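PDB 4RK0: LacI family sugar-binding transcriptional regulator, which probably represses transcription by binding regulatory DNA in response to a sugar, and holds alpha-D-ribofuranose in its binding pocket here. Local coordinates for residues A[192-197]-A[222-227]; A[82-85]-A[89-92]; A[141-146]-A[229-234]; A[13-16]-A[21-24]; A[46-49]-A[55-58]. All coordinates share one frame; numbering follows the deposited sequence.

Contact 1: A[192-197]-A[222-227]; sequences GLYRGL and VSPPLT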
# COMPACT_ATOMS: atom_id res chain seq x y z
N GLY A 192 14.86 -0.21 -2.11
CA GLY A 192 15.57 0.72 -3.00
C GLY A 192 17.00 0.31 -3.19
O GLY A 192 17.52 0.33 -4.30
N LEU A 193 17.65 -0.03 -2.08
CA LEU A 193 18.98 -0.64 -2.08
C LEU A 193 19.10 -1.84 -2.97
O LEU A 193 20.04 -1.93 -3.80
CB LEU A 193 19.42 -1.00 -0.65
CG LEU A 193 19.51 0.18 0.34
CD1 LEU A 193 19.85 -0.32 1.74
CD2 LEU A 193 20.55 1.16 -0.10
N TYR A 194 18.17 -2.77 -2.81
CA TYR A 194 18.12 -3.97 -3.67
C TYR A 194 18.19 -3.57 -5.15
O TYR A 194 19.00 -4.11 -5.90
CB TYR A 194 16.84 -4.77 -3.46
CG TYR A 194 16.86 -5.83 -2.38
CD1 TYR A 194 17.41 -5.59 -1.12
CD2 TYR A 194 16.25 -7.07 -2.59
CE1 TYR A 194 17.42 -6.57 -0.13
CE2 TYR A 194 16.23 -8.05 -1.62
CZ TYR A 194 16.82 -7.80 -0.37
OH TYR A 194 16.77 -8.83 0.56
N ARG A 195 17.32 -2.66 -5.57
CA ARG A 195 17.27 -2.24 -6.96
C ARG A 195 18.59 -1.58 -7.40
O ARG A 195 19.10 -1.88 -8.46
CB ARG A 195 16.10 -1.29 -7.19
CG ARG A 195 16.02 -0.69 -8.57
CD ARG A 195 14.96 0.39 -8.67
NE ARG A 195 15.00 1.11 -9.95
CZ ARG A 195 14.39 2.28 -10.20
NH1 ARG A 195 13.70 2.92 -9.26
NH2 ARG A 195 14.50 2.84 -11.40
N GLY A 196 19.14 -0.68 -6.60
CA GLY A 196 20.34 0.01 -7.01
C GLY A 196 21.53 -0.92 -7.05
O GLY A 196 22.38 -0.85 -7.98
N LEU A 197 21.61 -1.81 -6.05
CA LEU A 197 22.69 -2.77 -6.03
C LEU A 197 22.57 -3.72 -7.24
O LEU A 197 23.58 -4.06 -7.85
CB LEU A 197 22.71 -3.57 -4.72
CG LEU A 197 23.20 -2.72 -3.54
CD1 LEU A 197 23.00 -3.46 -2.22
CD2 LEU A 197 24.67 -2.36 -3.70
N VAL A 222 10.80 -10.22 -2.32
CA VAL A 222 12.03 -9.74 -2.92
C VAL A 222 13.07 -10.87 -2.90
O VAL A 222 12.88 -11.88 -2.23
CB VAL A 222 12.51 -8.46 -2.26
CG1 VAL A 222 11.53 -7.33 -2.59
CG2 VAL A 222 12.65 -8.61 -0.73
N SER A 223 14.16 -10.67 -3.64
CA SER A 223 15.19 -11.69 -3.82
C SER A 223 16.53 -11.12 -3.49
O SER A 223 17.00 -10.17 -4.15
CB SER A 223 15.18 -12.22 -5.26
OG SER A 223 14.32 -13.35 -5.35
N PRO A 224 17.15 -11.62 -2.43
CA PRO A 224 16.62 -12.66 -1.56
C PRO A 224 15.61 -12.14 -0.52
O PRO A 224 15.56 -10.94 -0.30
CB PRO A 224 17.88 -13.16 -0.84
CG PRO A 224 18.69 -11.92 -0.71
CD PRO A 224 18.42 -11.07 -1.93
N PRO A 225 14.83 -13.05 0.12
CA PRO A 225 13.90 -12.59 1.15
C PRO A 225 14.65 -11.79 2.22
O PRO A 225 15.77 -12.17 2.63
CB PRO A 225 13.27 -13.86 1.67
CG PRO A 225 13.35 -14.80 0.52
CD PRO A 225 14.56 -14.45 -0.27
N LEU A 226 14.02 -10.69 2.64
CA LEU A 226 14.67 -9.64 3.44
C LEU A 226 14.54 -9.91 4.96
O LEU A 226 13.42 -10.06 5.51
CB LEU A 226 14.09 -8.26 3.08
CG LEU A 226 14.57 -7.07 3.90
CD1 LEU A 226 16.06 -6.82 3.67
CD2 LEU A 226 13.75 -5.84 3.55
N THR A 227 15.71 -9.97 5.58
CA THR A 227 15.89 -10.05 7.02
C THR A 227 15.55 -8.69 7.53
O THR A 227 16.02 -7.68 6.98
CB THR A 227 17.34 -10.44 7.36
OG1 THR A 227 17.59 -11.78 6.93
CG2 THR A 227 17.62 -10.33 8.88
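Y194 reaches the loop 222-227 because its chi1 of -88° sends the ring off helix 187-199 toward the loop, while L226 turns CG anti to its own backbone N and so brings CD1 beside the far end of that ring. The phenol supplies most of the 200 Å² buried here. Its hydroxyl donates a 2.6 Å hydrogen bond from Y194 OH to P224 O, and the carbonyl oxygen lies at the ring's edge, near its plane. Seen from the acceptor, the C=O...O angle is 148° and the hydroxyl is tilted 29° out of the carbonyl plane, so the bond is short but not perfectly directed. Packing on both sides of the ring accompanies this bond. On one side of the ring plane V222 CG2 comes within 3.7 Å of Y194 CE2, and L226 CD1 lies 4.0 Å from Y194 CE1. On the other side P224 CD stands 3.7 Å from Y194 CE2, and S223 O is 3.4 Å from that same carbon. The peptide bond before P224 is cis, and the loop curls round the phenol; V222 and L226 point toward it, while S223 turns its side chain away and meets the ring through its carbonyl O. Within the periplasmic binding protein-like domain, the tyrosine thus joins helix 187-199 to the loop between strands 209-211 and 228-230. Around it, Y194 also packs on I210 of strand 209-211 and on I204 and S269, L226 touches D187, A190 and F191 of the same helix, L193 and L197 face helix 164-175, and V222 meets M218 of the second subunit.

Contact 2: A[82-85]-A[89-92]; sequences TLRA and PFIV
The guanidinium of R84 carries F90 CZ over one of its faces, and the phenyl ring of F90 answers with its edge. CZ of the phenylalanine sits above the centre of the guanidinium, 4.0 Å from R84 CZ, and the two planes are 89° apart, so the ring stands almost upright on the charged group. The cation therefore meets the rim of the ring and not its pi face. V92 CG1, from the same strand, lies at another part of the F90 edge, in plane. L83 approaches the ring obliquely: its CD1 is 3.8 Å from F90 CB, at the same distance from F90 CD1, and 3.9 Å from F90 CG, so one methyl covers the root of the phenyl group. These pairs close the turn of a beta-alpha-beta unit, in which strand 66-69 leads through helix 76-86 to strand 90-93; L83 and F90 both also pack on F67 of the first strand. F90 has chi1 at 69°, with CG between the backbone N and the carbonyl carbon, a setting that swings the ring toward the helix. R84 reaches the ring with a chain extended from CG to NE. Its polar end is held from outside: NH1 bonds to N80 OD1 and forms a salt bridge with E99, while NH2 donates to F101 O, which together restrict rotation of the guanidinium over the phenyl edge.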
# COMPACT_ATOMS: atom_id res chain seq x y z
N THR A 82 -6.72 23.38 19.62
CA THR A 82 -7.88 22.83 18.93
C THR A 82 -8.52 21.72 19.74
O THR A 82 -9.66 21.84 20.19
CB THR A 82 -7.48 22.29 17.54
OG1 THR A 82 -6.41 21.35 17.69
CG2 THR A 82 -7.01 23.42 16.63
N LEU A 83 -7.79 20.62 19.94
CA LEU A 83 -8.38 19.42 20.51
C LEU A 83 -8.46 19.47 22.04
O LEU A 83 -9.48 19.08 22.60
CB LEU A 83 -7.59 18.18 20.07
CG LEU A 83 -7.34 17.97 18.57
CD1 LEU A 83 -6.68 16.61 18.39
CD2 LEU A 83 -8.62 18.05 17.75
N ARG A 84 -7.39 19.85 22.74
CA ARG A 84 -7.48 19.92 24.21
C ARG A 84 -8.44 21.03 24.62
O ARG A 84 -9.19 20.86 25.57
CB ARG A 84 -6.13 20.15 24.88
CG ARG A 84 -5.35 18.88 25.19
CD ARG A 84 -3.89 19.22 25.47
NE ARG A 84 -3.10 18.05 25.85
CZ ARG A 84 -1.96 17.67 25.27
NH1 ARG A 84 -1.42 18.37 24.27
NH2 ARG A 84 -1.35 16.58 25.72
N ALA A 85 -8.42 22.14 23.89
CA ALA A 85 -9.33 23.25 24.16
C ALA A 85 -10.79 22.87 23.91
O ALA A 85 -11.69 23.40 24.55
CB ALA A 85 -8.96 24.45 23.32
N PRO A 89 -10.97 14.04 22.08
CA PRO A 89 -9.95 13.08 22.44
C PRO A 89 -9.10 12.69 21.22
O PRO A 89 -9.57 12.76 20.08
CB PRO A 89 -10.77 11.88 22.93
CG PRO A 89 -12.04 11.98 22.18
CD PRO A 89 -12.32 13.44 22.05
N PHE A 90 -7.86 12.37 21.50
CA PHE A 90 -6.91 11.93 20.49
C PHE A 90 -5.86 10.97 21.05
O PHE A 90 -5.73 10.77 22.25
CB PHE A 90 -6.22 13.14 19.86
CG PHE A 90 -5.28 13.85 20.81
CD1 PHE A 90 -5.73 14.84 21.66
CD2 PHE A 90 -3.95 13.51 20.86
CE1 PHE A 90 -4.87 15.48 22.54
CE2 PHE A 90 -3.08 14.14 21.73
CZ PHE A 90 -3.54 15.13 22.58
N ILE A 91 -5.10 10.36 20.14
CA ILE A 91 -4.06 9.44 20.50
C ILE A 91 -2.95 9.59 19.44
O ILE A 91 -3.25 9.86 18.29
CB ILE A 91 -4.61 7.98 20.58
CG1 ILE A 91 -3.53 7.02 21.08
CG2 ILE A 91 -5.21 7.53 19.25
CD1 ILE A 91 -4.15 5.76 21.69
N VAL A 92 -1.72 9.50 19.90
CA VAL A 92 -0.53 9.66 19.06
C VAL A 92 0.29 8.37 18.98
O VAL A 92 0.26 7.49 19.84
CB VAL A 92 0.39 10.83 19.52
CG1 VAL A 92 -0.42 12.11 19.72
CG2 VAL A 92 1.23 10.49 20.75

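Contact 3: A[141-146]-A[229-234]; sequences QQRLKG and IAQPVF. With RIB (alpha-D-ribofuranose), chain E.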
# COMPACT_ATOMS: atom_id res chain seq x y z
N GLN A 141 14.72 7.92 14.87
CA GLN A 141 15.98 8.26 15.47
C GLN A 141 16.32 7.25 16.55
O GLN A 141 17.45 6.82 16.65
CB GLN A 141 15.96 9.69 16.07
CG GLN A 141 17.37 10.21 16.37
CD GLN A 141 18.19 10.50 15.11
OE1 GLN A 141 19.36 10.11 14.99
NE2 GLN A 141 17.58 11.18 14.16
N GLN A 142 15.33 6.85 17.35
CA GLN A 142 15.56 5.80 18.34
C GLN A 142 16.14 4.49 17.79
O GLN A 142 16.82 3.76 18.51
CB GLN A 142 14.29 5.51 19.13
CG GLN A 142 13.82 6.66 20.01
CD GLN A 142 14.75 6.91 21.18
OE1 GLN A 142 15.52 7.88 21.20
NE2 GLN A 142 14.69 6.04 22.17
N ARG A 143 15.86 4.14 16.54
CA ARG A 143 16.44 2.93 15.98
C ARG A 143 17.94 3.07 15.81
O ARG A 143 18.72 2.15 16.08
CB ARG A 143 15.81 2.62 14.63
CG ARG A 143 14.34 2.26 14.70
CD ARG A 143 13.66 2.24 13.33
NE ARG A 143 12.22 2.33 13.50
CZ ARG A 143 11.34 2.49 12.53
NH1 ARG A 143 11.75 2.48 11.25
NH2 ARG A 143 10.05 2.60 12.83
N LEU A 144 18.38 4.24 15.35
CA LEU A 144 19.80 4.49 15.28
C LEU A 144 20.41 4.47 16.69
O LEU A 144 21.49 3.87 16.92
CB LEU A 144 20.07 5.86 14.65
CG LEU A 144 21.55 6.25 14.69
CD1 LEU A 144 22.42 5.30 13.88
CD2 LEU A 144 21.71 7.68 14.18
N LYS A 145 19.73 5.17 17.61
CA LYS A 145 20.21 5.24 19.02
C LYS A 145 20.34 3.84 19.61
O LYS A 145 21.36 3.50 20.22
CB LYS A 145 19.25 6.08 19.86
CG LYS A 145 19.81 6.52 21.21
CD LYS A 145 19.46 7.98 21.52
CE LYS A 145 19.45 8.26 23.01
NZ LYS A 145 18.23 7.70 23.65
N GLY A 146 19.34 2.99 19.41
CA GLY A 146 19.46 1.61 19.91
C GLY A 146 20.56 0.85 19.21
O GLY A 146 21.32 0.09 19.83
N ILE A 229 13.41 -6.28 11.03
CA ILE A 229 12.82 -6.17 12.36
C ILE A 229 11.35 -6.01 12.22
O ILE A 229 10.91 -5.08 11.55
CB ILE A 229 13.37 -4.93 13.11
CG1 ILE A 229 14.87 -5.04 13.29
CG2 ILE A 229 12.67 -4.80 14.47
CD1 ILE A 229 15.40 -6.35 13.82
N ALA A 230 10.57 -6.91 12.81
CA ALA A 230 9.14 -6.86 12.66
C ALA A 230 8.47 -5.95 13.69
O ALA A 230 8.64 -6.13 14.89
CB ALA A 230 8.52 -8.27 12.78
N GLN A 231 7.68 -5.01 13.19
CA GLN A 231 6.73 -4.25 14.01
C GLN A 231 5.36 -4.87 13.89
O GLN A 231 4.97 -5.24 12.81
CB GLN A 231 6.59 -2.81 13.50
CG GLN A 231 7.84 -1.95 13.63
CD GLN A 231 7.49 -0.49 13.54
OE1 GLN A 231 6.78 0.04 14.41
NE2 GLN A 231 7.94 0.18 12.48
N PRO A 232 4.60 -4.92 15.00
CA PRO A 232 3.26 -5.50 15.00
C PRO A 232 2.23 -4.48 14.60
O PRO A 232 1.46 -4.01 15.44
CB PRO A 232 3.09 -5.97 16.46
CG PRO A 232 3.93 -5.02 17.26
CD PRO A 232 5.11 -4.70 16.37
N VAL A 233 2.23 -4.14 13.32
CA VAL A 233 1.53 -2.95 12.83
C VAL A 233 0.04 -3.10 12.80
O VAL A 233 -0.66 -2.14 13.12
CB VAL A 233 2.04 -2.39 11.44
CG1 VAL A 233 1.91 -3.39 10.29
CG2 VAL A 233 1.36 -1.08 11.12
N PHE A 234 -0.45 -4.28 12.46
CA PHE A 234 -1.90 -4.53 12.49
C PHE A 234 -2.37 -4.34 13.91
O PHE A 234 -3.35 -3.61 14.17
CB PHE A 234 -2.25 -5.95 12.03
CG PHE A 234 -3.70 -6.17 11.85
CD1 PHE A 234 -4.34 -5.61 10.78
CD2 PHE A 234 -4.46 -6.84 12.78
CE1 PHE A 234 -5.70 -5.78 10.59
CE2 PHE A 234 -5.82 -7.03 12.60
CZ PHE A 234 -6.45 -6.50 11.50
O5 RIB E . 8.18 2.14 7.21
C5 RIB E . 7.57 3.39 7.50
C4 RIB E . 8.26 3.89 8.70
O4 RIB E . 7.88 5.23 9.09
C3 RIB E . 7.82 2.78 9.63
O3 RIB E . 9.05 2.17 10.00
C2 RIB E . 7.02 3.58 10.67
O2 RIB E . 7.38 3.23 11.98
C1 RIB E . 7.15 5.07 10.31
O1 RIB E . 7.56 5.85 11.41
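R143 and Q231 share nearly equally the 56 Å² buried between segments 141-146 and 229-234, and they converge on the ribose. Their closest atoms, R143 NH2 and Q231 NE2, are 3.2 Å apart and both are donors, so no hydrogen bond joins them; each turns instead to the same sugar oxygen. Q231 NE2 donates to O2 of the sugar at 3.1 Å, nearly straight at 174°. R143 NH2 donates to that oxygen at 2.9 Å, with a more bent angle of 136°. The arginine also grips O3 with both terminal nitrogens, NH1 and NH2 each 3.0 Å from it, and ribose O2 lies at the guanidinium edge near its plane. The pocket is the cleft of a periplasmic binding protein-like fold: R143 comes from helix 138-150, beside the four-stranded sheet, and Q231 from just after strand 228-230, an outermost strand of the seven-stranded one, so the ligand is held from both lobes. R143 spans the gap with its aliphatic chain stretched out. Second-shell partners fix both groups: R143 NE forms a salt bridge with D109, NH1 bonds to I185 O, and Y213 makes a cation-pi contact with the guanidinium. Q231 OE1 accepts a hydrogen bond from T107 OG1, consistent with the amide turning NE2 to the sugar and to D214 OD1.

Contact 4: A[13-16]-A[21-24]; sequences IVPD and FFAQ. With RIB (alpha-D-ribofuranose), chain E.
P15 and the carbonyl of D16 form the tight part of this contact against F22, while V14 and the D16 carboxylate make the looser one. P15 CD sits over a face of the phenyl ring, toward its rim, in a CH-pi contact 3.9 Å from the F22 ring centroid and 20° off the normal, and P15 CG is 3.6 Å from F22 CZ. D16 O is close to F22 CB at 3.1 Å and finds no hydrogen-bonding partner in the model although the contact buries it. The opposite face of F22 is filled by its neighbour F21, whose CD2 stands over the ring centre, so the phenyl group is held between a proline and an aromatic edge. F22 CZ itself comes 3.5 Å from C1 of the ribose. F21, by contrast, touches the sugar with a face: F21 CE2 is 3.4 Å from ribose C2. With chi1 at 179°, the F21 ring is carried to the sugar, which lies over that face. The contact is the first turn of a beta-alpha-beta unit, strand 9-14 passing through P15 and D16 into helix 20-35, as expected of the Rossmann-like lobe of a periplasmic binding protein-like fold, where the loop after a strand lines the ligand cleft. On the looser side V14 CB stands 4.3 Å from F22 CD1. The carboxylate of D16, partly exposed, lies 3.7 Å through OD1 from F22 CD2, turned nearly at right angles to the ring, and OD1 is hydrogen-bonded to N19 N.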
# COMPACT_ATOMS: atom_id res chain seq x y z
N ILE A 13 -4.68 10.62 10.76
CA ILE A 13 -3.67 11.40 10.11
C ILE A 13 -2.38 10.59 10.06
O ILE A 13 -1.74 10.34 11.08
CB ILE A 13 -3.35 12.72 10.89
CG1 ILE A 13 -4.63 13.44 11.34
CG2 ILE A 13 -2.42 13.60 10.08
CD1 ILE A 13 -5.57 13.83 10.24
N VAL A 14 -2.00 10.16 8.86
CA VAL A 14 -0.76 9.40 8.70
C VAL A 14 0.13 10.09 7.65
O VAL A 14 -0.37 10.88 6.87
CB VAL A 14 -1.05 7.96 8.25
CG1 VAL A 14 -1.82 7.24 9.34
CG2 VAL A 14 -1.83 7.95 6.97
N PRO A 15 1.42 9.76 7.64
CA PRO A 15 2.35 10.35 6.70
C PRO A 15 2.02 10.04 5.26
O PRO A 15 2.17 10.92 4.42
CB PRO A 15 3.70 9.73 7.10
CG PRO A 15 3.55 9.43 8.55
CD PRO A 15 2.12 8.99 8.69
N ASP A 16 1.61 8.80 4.97
CA ASP A 16 1.25 8.39 3.63
C ASP A 16 0.45 7.09 3.68
O ASP A 16 0.35 6.47 4.73
CB ASP A 16 2.48 8.24 2.74
CG ASP A 16 3.29 7.02 3.08
OD1 ASP A 16 2.73 5.90 3.08
OD2 ASP A 16 4.48 7.18 3.36
N PHE A 21 3.41 -0.24 5.34
CA PHE A 21 3.32 -0.07 6.79
C PHE A 21 2.07 0.69 7.19
O PHE A 21 1.33 0.24 8.09
CB PHE A 21 4.56 0.61 7.37
CG PHE A 21 4.48 0.83 8.84
CD1 PHE A 21 4.79 -0.19 9.70
CD2 PHE A 21 4.04 2.02 9.36
CE1 PHE A 21 4.70 -0.03 11.08
CE2 PHE A 21 3.91 2.19 10.73
CZ PHE A 21 4.26 1.14 11.59
N PHE A 22 1.83 1.85 6.59
CA PHE A 22 0.70 2.69 7.01
C PHE A 22 -0.61 2.17 6.47
O PHE A 22 -1.63 2.35 7.09
CB PHE A 22 0.89 4.13 6.62
CG PHE A 22 2.01 4.78 7.36
CD1 PHE A 22 1.95 4.95 8.72
CD2 PHE A 22 3.17 5.12 6.71
CE1 PHE A 22 3.00 5.50 9.40
CE2 PHE A 22 4.20 5.70 7.36
CZ PHE A 22 4.12 5.89 8.72
N ALA A 23 -0.55 1.45 5.37
CA ALA A 23 -1.78 0.80 4.90
C ALA A 23 -2.27 -0.26 5.88
O ALA A 23 -3.47 -0.37 6.13
CB ALA A 23 -1.59 0.22 3.50
N GLN A 24 -1.33 -1.03 6.44
CA GLN A 24 -1.69 -2.07 7.40
C GLN A 24 -2.09 -1.47 8.73
O GLN A 24 -2.95 -1.99 9.42
CB GLN A 24 -0.54 -3.05 7.58
CG GLN A 24 -0.37 -4.03 6.45
CD GLN A 24 -1.52 -5.02 6.30
OE1 GLN A 24 -2.41 -5.10 7.14
NE2 GLN A 24 -1.49 -5.77 5.21
O5 RIB E . 8.18 2.14 7.21
C5 RIB E . 7.57 3.39 7.50
C4 RIB E . 8.26 3.89 8.70
O4 RIB E . 7.88 5.23 9.09
C3 RIB E . 7.82 2.78 9.63
O3 RIB E . 9.05 2.17 10.00
C2 RIB E . 7.02 3.58 10.67
O2 RIB E . 7.38 3.23 11.98
C1 RIB E . 7.15 5.07 10.31
O1 RIB E . 7.56 5.85 11.41

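Contact 5: A[46-49]-A[55-58]; sequences DQDV and YLTE
D48 reaches from the loop into the first turn of helix 54-59, where it meets Y55 and L56. Beginning at its CB, the side chain brushes L56 CD1 at 4.0 Å. CG, anti to the backbone N at a chi1 of -178°, comes 3.6 Å from Y55 CB. OD2 then does the binding: it accepts a hydrogen bond from L56 N at 3.1 Å, with an N-H...O angle of 161°, and a weak, more bent one from Y55 N, also 3.1 Å away. The L56 bond uses the anti side of OD2, 32° out of the carboxylate plane. Two consecutive amides at the helix's amino end thus share one carboxylate oxygen, a negative charge placed where it is probably favourable to the helix dipole; it joins the loop after strand 39-44 to the short helix following it. OD2 also touches Y55 CB at 3.3 Å, and OD1 is hydrogen-bonded to T50 OG1, outside the two segments. Beyond its CB, Y55 leads away from D48: the ring stacks with Y34 of the second subunit, and its OH hydrogen-bonds to F38 O of that subunit, while L56 packs on C43 of strand 39-44.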
# COMPACT_ATOMS: atom_id res chain seq x y z
N ASP A 46 1.07 13.40 2.90
CA ASP A 46 1.83 13.53 1.64
C ASP A 46 1.01 14.16 0.52
O ASP A 46 1.57 14.82 -0.37
CB ASP A 46 2.40 12.18 1.18
CG ASP A 46 1.32 11.24 0.69
OD1 ASP A 46 0.40 10.93 1.47
OD2 ASP A 46 1.36 10.80 -0.47
N GLN A 47 -0.31 14.00 0.54
CA GLN A 47 -1.17 14.58 -0.50
C GLN A 47 -1.65 15.99 -0.20
O GLN A 47 -2.42 16.54 -1.00
CB GLN A 47 -2.36 13.65 -0.84
CG GLN A 47 -2.00 12.55 -1.81
CD GLN A 47 -1.39 13.11 -3.08
OE1 GLN A 47 -0.18 13.06 -3.26
NE2 GLN A 47 -2.22 13.69 -3.93
N ASP A 48 -1.25 16.54 0.94
CA ASP A 48 -1.41 17.97 1.25
C ASP A 48 -0.14 18.65 0.75
O ASP A 48 0.90 18.66 1.44
CB ASP A 48 -1.61 18.20 2.75
CG ASP A 48 -1.84 19.68 3.09
OD1 ASP A 48 -1.77 20.53 2.19
OD2 ASP A 48 -2.12 19.99 4.26
N VAL A 49 -0.23 19.14 -0.49
CA VAL A 49 0.96 19.69 -1.19
C VAL A 49 1.23 21.15 -0.87
O VAL A 49 2.26 21.70 -1.29
CB VAL A 49 0.85 19.53 -2.72
CG1 VAL A 49 0.89 18.06 -3.10
CG2 VAL A 49 -0.42 20.19 -3.27
N TYR A 55 -4.47 21.92 4.56
CA TYR A 55 -5.53 20.94 4.68
C TYR A 55 -5.50 20.27 6.04
O TYR A 55 -6.57 20.04 6.65
CB TYR A 55 -5.40 19.87 3.61
CG TYR A 55 -6.52 18.89 3.68
CD1 TYR A 55 -7.78 19.23 3.17
CD2 TYR A 55 -6.36 17.63 4.26
CE1 TYR A 55 -8.83 18.33 3.21
CE2 TYR A 55 -7.41 16.73 4.32
CZ TYR A 55 -8.64 17.08 3.80
OH TYR A 55 -9.72 16.22 3.81
N LEU A 56 -4.31 19.95 6.51
CA LEU A 56 -4.14 19.39 7.84
C LEU A 56 -4.66 20.33 8.91
O LEU A 56 -5.42 19.91 9.76
CB LEU A 56 -2.67 19.06 8.16
CG LEU A 56 -2.17 17.63 7.91
CD1 LEU A 56 -2.47 17.16 6.50
CD2 LEU A 56 -0.68 17.55 8.18
N THR A 57 -4.25 21.60 8.86
CA THR A 57 -4.70 22.57 9.87
C THR A 57 -6.22 22.75 9.85
O THR A 57 -6.84 22.94 10.89
CB THR A 57 -3.96 23.94 9.73
OG1 THR A 57 -4.05 24.41 8.37
CG2 THR A 57 -2.52 23.80 10.10
N GLU A 58 -6.83 22.66 8.68
CA GLU A 58 -8.28 22.76 8.59
C GLU A 58 -8.97 21.47 9.03
O GLU A 58 -10.07 21.49 9.59
CB GLU A 58 -8.70 23.11 7.17
CG GLU A 58 -9.92 24.01 7.07
CD GLU A 58 -9.82 24.98 5.92
OE1 GLU A 58 -9.34 24.58 4.84
OE2 GLU A 58 -10.22 26.15 6.09

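Overall arrangement
Contacts 3 and 4 meet at the ribose and with each other, their centres 15 Å apart: Q231 NE2 lies 3.5 Å from F21 CE1, and V233 CG2 is 3.3 Å from F21 O. Contact 5 continues from contact 4, centres 14 Å apart, where P15 O and D46 N, 3.1 Å apart, probably share a hydrogen bond. Contact 2 reaches the same sheet as contacts 3 and 4 but touches neither, its nearest atoms about 7 Å from those of contact 4. Contact 1 lies on the opposite side of the chain's centre from contact 2, their centres 40 Å apart; the side chain of L226 is about 10 Å from the sugar. Contacts 1, 4 and 5 all touch the second subunit.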